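Local coordinates for protein 1-acyl-sn-glycerol-3-phosphate acyltransferase (Thermotoga maritima, PDB 5KYM) that transfers an acyl chain to the sn-2 position of lysophosphatidic acid, forming phosphatidic acid at the membrane, at residues K3-Y14 with I195-P204. Sequence-based numbering, arbitrary orientation.
Sequences KIRNLLLTLYFY and IPKGRWTFTP
Phe202 packs its side chain against Thr10, Phe13 and Tyr14 of the helix. Followed outward from the backbone, its CB lies 4.1 Å from Thr10 OG1, with Leu9 CD2 slightly farther off, and CD2 then meets the Thr10 methyl CG2, which lies at the ring edge. Farther out, CE2 sits over one face of the Tyr14 ring, 3.7 Å from Tyr14 CZ. From there CE2, and at the tip CZ, each come within 3.4 Å of CD2 of Phe13, whose ring is inclined by 54° to that of Phe202. Ile195 CD1, from the loop itself, lies over the centre of one Phe202 face, and Leu60 adds to the packing around Phe13 and Phe202.

Two hydrogen bonds from helix side chains hold the loop backbone beside this cluster. The amide N of Phe202 donates almost straight to Thr10 OG1 (3.0 Å, 168°), while that hydroxyl in turn gives its proton to Asn6 O one helical turn back. With OG1 beside the backbone N of Thr10 (chi1 -53°), the hydroxyl bridges the loop amide and the helix carbonyl, as acceptor to one and donor to the other. Tyr14 OH donates to Trp200 O at 3.0 Å, the acceptor lying in the plane of the phenol ring.

Toward the N-terminus of the helix, Leu9 CD2 and Pro204 CG meet tip to tip, and the Arg5 guanidinium turns an edge to the same proline. The arrangement is a helix-loop packing in which the N-terminal part of helix 2-34, which with helix 38-59 probably forms the two-helix motif that sets the active site at the membrane, is joined to the acyltransferase alpha/beta domain through the loop preceding strand 207-211.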
loop_
_atom_site.group_PDB
_atom_site.type_symbol
_atom_site.label_atom_id
_atom_site.label_comp_id
_atom_site.label_asym_id
_atom_site.label_seq_id
_atom_site.Cartn_x
_atom_site.Cartn_y
_atom_site.Cartn_z
ATOM N N LYS A 3 -16.091 11.047 -21.409
ATOM C CA LYS A 3 -16.458 11.593 -20.088
ATOM C C LYS A 3 -17.634 10.826 -19.382
ATOM O O LYS A 3 -17.576 10.612 -18.135
ATOM C CB LYS A 3 -16.683 13.155 -20.135
ATOM C CG LYS A 3 -15.466 14.047 -19.783
ATOM C CD LYS A 3 -15.327 14.357 -18.269
ATOM C CE LYS A 3 -15.134 13.160 -17.303
ATOM N NZ LYS A 3 -13.830 12.432 -17.390
ATOM N N ILE A 4 -18.655 10.439 -20.154
ATOM C CA ILE A 4 -19.809 9.676 -19.582
ATOM C C ILE A 4 -19.380 8.323 -18.993
ATOM O O ILE A 4 -19.813 7.940 -17.901
ATOM C CB ILE A 4 -20.971 9.519 -20.601
ATOM C CG1 ILE A 4 -21.615 10.912 -20.804
ATOM C CG2 ILE A 4 -22.002 8.464 -20.144
ATOM C CD1 ILE A 4 -22.390 11.113 -22.091
ATOM N N ARG A 5 -18.570 7.632 -19.779
ATOM C CA ARG A 5 -18.088 6.329 -19.470
ATOM C C ARG A 5 -17.304 6.380 -18.161
ATOM O O ARG A 5 -17.596 5.643 -17.204
ATOM C CB ARG A 5 -17.250 5.833 -20.639
ATOM C CG ARG A 5 -16.954 4.375 -20.607
ATOM C CD ARG A 5 -16.028 4.027 -21.767
ATOM N NE ARG A 5 -14.712 4.616 -21.515
ATOM C CZ ARG A 5 -13.810 4.169 -20.628
ATOM N NH1 ARG A 5 -14.040 3.107 -19.851
ATOM N NH2 ARG A 5 -12.662 4.819 -20.511
ATOM N N ASN A 6 -16.346 7.284 -18.090
ATOM C CA ASN A 6 -15.499 7.431 -16.899
ATOM C C ASN A 6 -16.294 7.779 -15.674
ATOM O O ASN A 6 -15.999 7.287 -14.593
ATOM C CB ASN A 6 -14.412 8.528 -17.097
ATOM C CG ASN A 6 -13.343 8.141 -18.106
ATOM O OD1 ASN A 6 -13.155 6.942 -18.498
ATOM N ND2 ASN A 6 -12.628 9.168 -18.538
ATOM N N LEU A 7 -17.268 8.678 -15.823
ATOM C CA LEU A 7 -18.088 9.076 -14.675
ATOM C C LEU A 7 -18.942 7.875 -14.159
ATOM O O LEU A 7 -18.878 7.516 -12.978
ATOM C CB LEU A 7 -18.942 10.276 -15.050
ATOM C CG LEU A 7 -20.072 10.612 -14.055
ATOM C CD1 LEU A 7 -19.528 10.913 -12.651
ATOM C CD2 LEU A 7 -20.944 11.737 -14.625
ATOM N N LEU A 8 -19.701 7.239 -15.041
ATOM C CA LEU A 8 -20.347 5.981 -14.717
ATOM C C LEU A 8 -19.421 4.953 -14.100
ATOM O O LEU A 8 -19.776 4.302 -13.119
ATOM C CB LEU A 8 -20.981 5.367 -15.949
ATOM C CG LEU A 8 -22.177 6.167 -16.489
ATOM C CD1 LEU A 8 -22.682 5.351 -17.687
ATOM C CD2 LEU A 8 -23.251 6.478 -15.436
ATOM N N LEU A 9 -18.231 4.784 -14.651
ATOM C CA LEU A 9 -17.267 3.895 -14.004
ATOM C C LEU A 9 -16.975 4.369 -12.585
ATOM O O LEU A 9 -17.064 3.601 -11.633
ATOM C CB LEU A 9 -15.998 3.811 -14.783
ATOM C CG LEU A 9 -14.946 2.942 -14.164
ATOM C CD1 LEU A 9 -15.367 1.504 -14.153
ATOM C CD2 LEU A 9 -13.698 3.058 -14.999
ATOM N N THR A 10 -16.714 5.651 -12.439
ATOM C CA THR A 10 -16.506 6.199 -11.137
ATOM C C THR A 10 -17.644 5.894 -10.162
ATOM O O THR A 10 -17.363 5.553 -9.001
ATOM C CB THR A 10 -16.264 7.706 -11.214
ATOM O OG1 THR A 10 -15.192 7.969 -12.141
ATOM C CG2 THR A 10 -15.939 8.269 -9.790
ATOM N N LEU A 11 -18.893 6.004 -10.622
ATOM C CA LEU A 11 -20.047 5.756 -9.749
ATOM C C LEU A 11 -20.137 4.296 -9.352
ATOM O O LEU A 11 -20.245 3.960 -8.176
ATOM C CB LEU A 11 -21.338 6.236 -10.420
ATOM C CG LEU A 11 -21.387 7.771 -10.277
ATOM C CD1 LEU A 11 -21.911 8.593 -11.458
ATOM C CD2 LEU A 11 -22.223 8.000 -9.001
ATOM N N TYR A 12 -20.026 3.439 -10.353
ATOM C CA TYR A 12 -19.941 2.003 -10.174
ATOM C C TYR A 12 -18.832 1.654 -9.171
ATOM O O TYR A 12 -19.063 0.850 -8.232
ATOM C CB TYR A 12 -19.708 1.359 -11.559
ATOM C CG TYR A 12 -19.523 -0.121 -11.631
ATOM C CD1 TYR A 12 -20.599 -0.993 -11.557
ATOM C CD2 TYR A 12 -18.260 -0.651 -11.881
ATOM C CE1 TYR A 12 -20.408 -2.379 -11.673
ATOM C CE2 TYR A 12 -18.033 -2.024 -12.018
ATOM C CZ TYR A 12 -19.102 -2.907 -11.917
ATOM O OH TYR A 12 -18.828 -4.264 -12.025
ATOM N N PHE A 13 -17.657 2.287 -9.292
ATOM C CA PHE A 13 -16.629 1.973 -8.317
ATOM C C PHE A 13 -17.023 2.353 -6.888
ATOM O O PHE A 13 -16.884 1.529 -5.997
ATOM C CB PHE A 13 -15.269 2.575 -8.654
ATOM C CG PHE A 13 -14.202 2.213 -7.668
ATOM C CD1 PHE A 13 -13.573 0.987 -7.755
ATOM C CD2 PHE A 13 -13.859 3.057 -6.651
ATOM C CE1 PHE A 13 -12.612 0.605 -6.818
ATOM C CE2 PHE A 13 -12.905 2.700 -5.730
ATOM C CZ PHE A 13 -12.296 1.459 -5.791
ATOM N N TYR A 14 -17.480 3.590 -6.662
ATOM C CA TYR A 14 -17.737 4.033 -5.299
ATOM C C TYR A 14 -18.883 3.252 -4.698
ATOM O O TYR A 14 -18.834 2.892 -3.515
ATOM C CB TYR A 14 -17.939 5.554 -5.195
ATOM C CG TYR A 14 -16.659 6.350 -5.363
ATOM C CD1 TYR A 14 -15.553 6.101 -4.544
ATOM C CD2 TYR A 14 -16.547 7.323 -6.326
ATOM C CE1 TYR A 14 -14.374 6.810 -4.676
ATOM C CE2 TYR A 14 -15.403 8.067 -6.475
ATOM C CZ TYR A 14 -14.293 7.821 -5.651
ATOM O OH TYR A 14 -13.086 8.528 -5.838
ATOM N N ILE A 195 -6.112 7.015 -11.180
ATOM C CA ILE A 195 -6.667 8.174 -10.442
ATOM C C ILE A 195 -5.573 9.058 -9.768
ATOM O O ILE A 195 -5.079 8.748 -8.670
ATOM C CB ILE A 195 -7.810 7.747 -9.500
ATOM C CG1 ILE A 195 -8.557 8.988 -9.000
ATOM C CG2 ILE A 195 -7.337 6.868 -8.368
ATOM C CD1 ILE A 195 -9.851 8.672 -8.271
ATOM N N PRO A 196 -5.213 10.177 -10.423
ATOM C CA PRO A 196 -4.115 11.061 -10.047
ATOM C C PRO A 196 -4.460 11.973 -8.929
ATOM O O PRO A 196 -5.656 12.187 -8.687
ATOM C CB PRO A 196 -3.937 11.906 -11.287
ATOM C CG PRO A 196 -5.291 12.067 -11.799
ATOM C CD PRO A 196 -5.924 10.749 -11.571
ATOM N N LYS A 197 -3.434 12.488 -8.240
ATOM C CA LYS A 197 -3.650 13.476 -7.137
ATOM C C LYS A 197 -4.618 14.541 -7.575
ATOM O O LYS A 197 -4.514 15.058 -8.700
ATOM C CB LYS A 197 -2.335 14.165 -6.727
ATOM C CG LYS A 197 -2.365 14.837 -5.370
ATOM C CD LYS A 197 -0.978 15.341 -4.970
ATOM C CE LYS A 197 -0.959 15.759 -3.503
ATOM N NZ LYS A 197 0.297 16.539 -3.192
ATOM N N GLY A 198 -5.596 14.825 -6.727
ATOM C CA GLY A 198 -6.562 15.873 -7.022
ATOM C C GLY A 198 -7.760 15.568 -7.918
ATOM O O GLY A 198 -8.744 16.313 -7.848
ATOM N N ARG A 199 -7.689 14.550 -8.774
ATOM C CA ARG A 199 -8.883 14.023 -9.440
ATOM C C ARG A 199 -9.645 12.997 -8.596
ATOM O O ARG A 199 -9.041 12.252 -7.819
ATOM C CB ARG A 199 -8.568 13.415 -10.786
ATOM C CG ARG A 199 -9.717 13.570 -11.779
ATOM C CD ARG A 199 -9.318 13.219 -13.177
ATOM N NE ARG A 199 -9.244 11.796 -13.229
ATOM C CZ ARG A 199 -8.450 11.086 -13.999
ATOM N NH1 ARG A 199 -7.610 11.720 -14.815
ATOM N NH2 ARG A 199 -8.475 9.726 -13.889
ATOM N N TRP A 200 -10.981 13.052 -8.715
ATOM C CA TRP A 200 -11.939 12.241 -7.955
ATOM C C TRP A 200 -12.575 11.158 -8.814
ATOM O O TRP A 200 -13.274 10.295 -8.249
ATOM C CB TRP A 200 -13.114 13.073 -7.436
ATOM C CG TRP A 200 -12.867 14.135 -6.401
ATOM C CD1 TRP A 200 -11.739 14.349 -5.687
ATOM C CD2 TRP A 200 -13.828 15.100 -5.930
ATOM N NE1 TRP A 200 -11.909 15.414 -4.840
ATOM C CE2 TRP A 200 -13.189 15.881 -4.952
ATOM C CE3 TRP A 200 -15.177 15.377 -6.241
ATOM C CZ2 TRP A 200 -13.838 16.924 -4.284
ATOM C CZ3 TRP A 200 -15.818 16.428 -5.585
ATOM C CH2 TRP A 200 -15.149 17.186 -4.620
ATOM N N THR A 201 -12.416 11.252 -10.149
ATOM C CA THR A 201 -12.836 10.233 -11.118
ATOM C C THR A 201 -11.743 9.278 -11.557
ATOM O O THR A 201 -10.561 9.607 -11.574
ATOM C CB THR A 201 -13.393 10.837 -12.457
ATOM O OG1 THR A 201 -12.365 11.459 -13.261
ATOM C CG2 THR A 201 -14.488 11.784 -12.162
ATOM N N PHE A 202 -12.177 8.101 -12.006
ATOM C CA PHE A 202 -11.286 7.060 -12.492
ATOM C C PHE A 202 -11.233 7.051 -14.006
ATOM O O PHE A 202 -12.112 7.591 -14.646
ATOM C CB PHE A 202 -11.807 5.731 -12.000
ATOM C CG PHE A 202 -11.713 5.566 -10.506
ATOM C CD1 PHE A 202 -10.557 5.082 -9.917
ATOM C CD2 PHE A 202 -12.781 5.914 -9.685
ATOM C CE1 PHE A 202 -10.483 4.927 -8.554
ATOM C CE2 PHE A 202 -12.676 5.800 -8.304
ATOM C CZ PHE A 202 -11.547 5.283 -7.751
ATOM N N THR A 203 -10.175 6.474 -14.571
ATOM C CA THR A 203 -10.096 6.115 -15.992
ATOM C C THR A 203 -9.357 4.805 -16.062
ATOM O O THR A 203 -8.266 4.726 -15.527
ATOM C CB THR A 203 -9.252 7.113 -16.837
ATOM O OG1 THR A 203 -7.912 7.091 -16.412
ATOM C CG2 THR A 203 -9.674 8.577 -16.673
ATOM N N PRO A 204 -9.895 3.767 -16.721
ATOM C CA PRO A 204 -9.150 2.490 -16.732
ATOM C C PRO A 204 -7.777 2.557 -17.391
ATOM O O PRO A 204 -7.500 3.492 -18.139
ATOM C CB PRO A 204 -10.045 1.573 -17.545
ATOM C CG PRO A 204 -11.382 2.128 -17.344
ATOM C CD PRO A 204 -11.195 3.640 -17.367
#